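Local structure of hypothetical protein MM_2497 (Methanosarcina mazei, 2I5E) at residues 82-87 with 91-96. The protein probably catalyses the guanylylation of (2S)-2-phospholactate with GTP, a step in the biosynthesis of coenzyme F420. Residues are numbered along the deposited sequence; the frame is centred on the assembly and turned at random.
Sequences RYLKEA and VLIVMA
The CB of Val91 is directed at segment 82-87, with CG1 anti to the backbone N (chi1 173°) and CG2 next to that N, and this fork meets Tyr83, Leu84 and Ala87 together. The first side-chain bond of Tyr83 points toward the strand, and CG anti to the backbone N (chi1 -175°) sets the CD2-CE2 edge beside Val91. There CG1 of Val91 lies near the ring plane, 3.8 Å from CE2 of Tyr83. Leu84 starts off to one side of the strand but bends back at its end: its CD2 rests 3.7 Å from CB of Val91, close to both valine methyls, and lies 4.5 Å from CD1 of Ile93. The tightest touch is at the helix end, where CB of Ala87 presses on CG2 of Val91 at 3.5 Å. All five touching residues are buried and no hydrogen bond crosses between the segments. An alanine in place of Val91 lacks both methyls and would probably leave the Tyr83 ring edge and the Ala87 methyl without their packing partner on the strand. The Tyr83 hydroxyl is satisfied by a hydrogen bond to Asp52 of strand 50-55, while its ring also touches Val7. The 82-86 turns of helix 76-86 run nearly antiparallel (162°) to strand 91-94, forming the returning half of a beta-alpha-beta crossover from parallel strand 68-71 in the mixed sheet of a GT-A-like nucleotidyltransferase fold. Strand 91-94 lies between parallel strand 5-9 and antiparallel strand 126-131, while Leu92 and Val94 touch Leu43 of helix 25-45.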
loop_
_atom_site.group_PDB
_atom_site.type_symbol
_atom_site.label_atom_id
_atom_site.label_comp_id
_atom_site.label_asym_id
_atom_site.label_seq_id
_atom_site.Cartn_x
_atom_site.Cartn_y
_atom_site.Cartn_z
ATOM N N ARG A 82 8.615 25.878 -10.761
ATOM C CA ARG A 82 8.472 27.334 -10.480
ATOM C C ARG A 82 8.057 27.686 -9.008
ATOM O O ARG A 82 8.714 28.443 -8.320
ATOM C CB ARG A 82 7.534 27.957 -11.525
ATOM C CG ARG A 82 7.611 29.511 -11.676
ATOM C CD ARG A 82 6.738 29.971 -12.873
ATOM N NE ARG A 82 5.470 30.558 -12.447
ATOM C CZ ARG A 82 4.793 31.489 -13.141
ATOM N NH1 ARG A 82 5.270 31.928 -14.318
ATOM N NH2 ARG A 82 3.622 31.972 -12.676
ATOM N N TYR A 83 7.020 27.020 -8.483
ATOM C CA TYR A 83 6.611 27.160 -7.104
ATOM C C TYR A 83 7.776 26.828 -6.150
ATOM O O TYR A 83 8.068 27.569 -5.204
ATOM C CB TYR A 83 5.435 26.218 -6.894
ATOM C CG TYR A 83 4.786 26.303 -5.530
ATOM C CD1 TYR A 83 3.657 27.072 -5.338
ATOM C CD2 TYR A 83 5.351 25.661 -4.427
ATOM C CE1 TYR A 83 3.078 27.119 -4.094
ATOM C CE2 TYR A 83 4.758 25.729 -3.180
ATOM C CZ TYR A 83 3.611 26.440 -3.060
ATOM O OH TYR A 83 3.017 26.491 -1.837
ATOM N N LEU A 84 8.457 25.723 -6.381
ATOM C CA LEU A 84 9.601 25.409 -5.587
ATOM C C LEU A 84 10.659 26.550 -5.587
ATOM O O LEU A 84 11.122 26.906 -4.526
ATOM C CB LEU A 84 10.233 24.078 -6.034
ATOM C CG LEU A 84 9.609 22.755 -5.493
ATOM C CD1 LEU A 84 10.588 21.626 -5.860
ATOM C CD2 LEU A 84 9.442 22.801 -4.001
ATOM N N LYS A 85 11.017 27.091 -6.758
ATOM C CA LYS A 85 11.981 28.223 -6.892
ATOM C C LYS A 85 11.640 29.484 -6.054
ATOM O O LYS A 85 12.534 30.204 -5.616
ATOM C CB LYS A 85 12.129 28.645 -8.361
ATOM C CG LYS A 85 12.845 27.619 -9.254
ATOM C CD LYS A 85 12.998 28.096 -10.752
ATOM C CE LYS A 85 12.647 26.929 -11.751
ATOM N NZ LYS A 85 13.776 25.928 -11.866
ATOM N N GLU A 86 10.343 29.722 -5.827
ATOM C CA GLU A 86 9.886 30.941 -5.227
ATOM C C GLU A 86 9.663 30.718 -3.747
ATOM O O GLU A 86 9.558 31.688 -2.984
ATOM C CB GLU A 86 8.629 31.437 -5.971
ATOM C CG GLU A 86 8.973 32.039 -7.382
ATOM C CD GLU A 86 7.835 32.040 -8.396
ATOM O OE1 GLU A 86 6.652 31.741 -8.044
ATOM O OE2 GLU A 86 8.110 32.373 -9.578
ATOM N N ALA A 87 9.592 29.444 -3.319
ATOM C CA ALA A 87 9.602 29.139 -1.865
ATOM C C ALA A 87 11.016 29.206 -1.237
ATOM O O ALA A 87 12.059 28.860 -1.864
ATOM C CB ALA A 87 8.938 27.768 -1.553
ATOM N N VAL A 91 8.556 22.806 1.652
ATOM C CA VAL A 91 7.339 22.609 0.787
ATOM C C VAL A 91 6.883 21.140 0.892
ATOM O O VAL A 91 7.657 20.240 0.626
ATOM C CB VAL A 91 7.639 23.005 -0.737
ATOM C CG1 VAL A 91 6.425 22.654 -1.752
ATOM C CG2 VAL A 91 8.007 24.494 -0.867
ATOM N N LEU A 92 5.630 20.905 1.290
ATOM C CA LEU A 92 4.933 19.625 1.139
ATOM C C LEU A 92 4.085 19.777 -0.117
ATOM O O LEU A 92 3.250 20.685 -0.214
ATOM C CB LEU A 92 4.015 19.407 2.334
ATOM C CG LEU A 92 3.164 18.148 2.420
ATOM C CD1 LEU A 92 4.116 16.911 2.457
ATOM C CD2 LEU A 92 2.259 18.245 3.694
ATOM N N ILE A 93 4.384 18.960 -1.120
ATOM C CA ILE A 93 3.588 18.745 -2.306
ATOM C C ILE A 93 2.718 17.515 -2.118
ATOM O O ILE A 93 3.229 16.441 -1.869
ATOM C CB ILE A 93 4.486 18.530 -3.546
ATOM C CG1 ILE A 93 5.509 19.690 -3.664
ATOM C CG2 ILE A 93 3.625 18.246 -4.794
ATOM C CD1 ILE A 93 6.603 19.414 -4.829
ATOM N N VAL A 94 1.387 17.698 -2.081
ATOM C CA VAL A 94 0.532 16.552 -1.850
ATOM C C VAL A 94 -0.484 16.403 -2.994
ATOM O O VAL A 94 -1.159 17.325 -3.311
ATOM C CB VAL A 94 -0.304 16.697 -0.529
ATOM C CG1 VAL A 94 -0.828 15.386 -0.045
ATOM C CG2 VAL A 94 0.394 17.372 0.551
HETATM N N MSE A 95 -0.643 15.209 -3.558
HETATM C CA MSE A 95 -1.660 14.979 -4.560
HETATM C C MSE A 95 -3.059 15.124 -4.029
HETATM O O MSE A 95 -3.289 14.830 -2.899
HETATM C CB MSE A 95 -1.441 13.604 -5.128
HETATM C CG MSE A 95 0.069 13.519 -5.717
HETATM SE SE MSE A 95 0.955 15.286 -6.212
HETATM C CE MSE A 95 0.217 14.723 -7.625
ATOM N N ALA A 96 -4.026 15.418 -4.914
ATOM C CA ALA A 96 -5.423 15.701 -4.491
ATOM C C ALA A 96 -6.274 14.396 -4.407
ATOM O O ALA A 96 -7.463 14.494 -4.234
ATOM C CB ALA A 96 -6.018 16.626 -5.493
#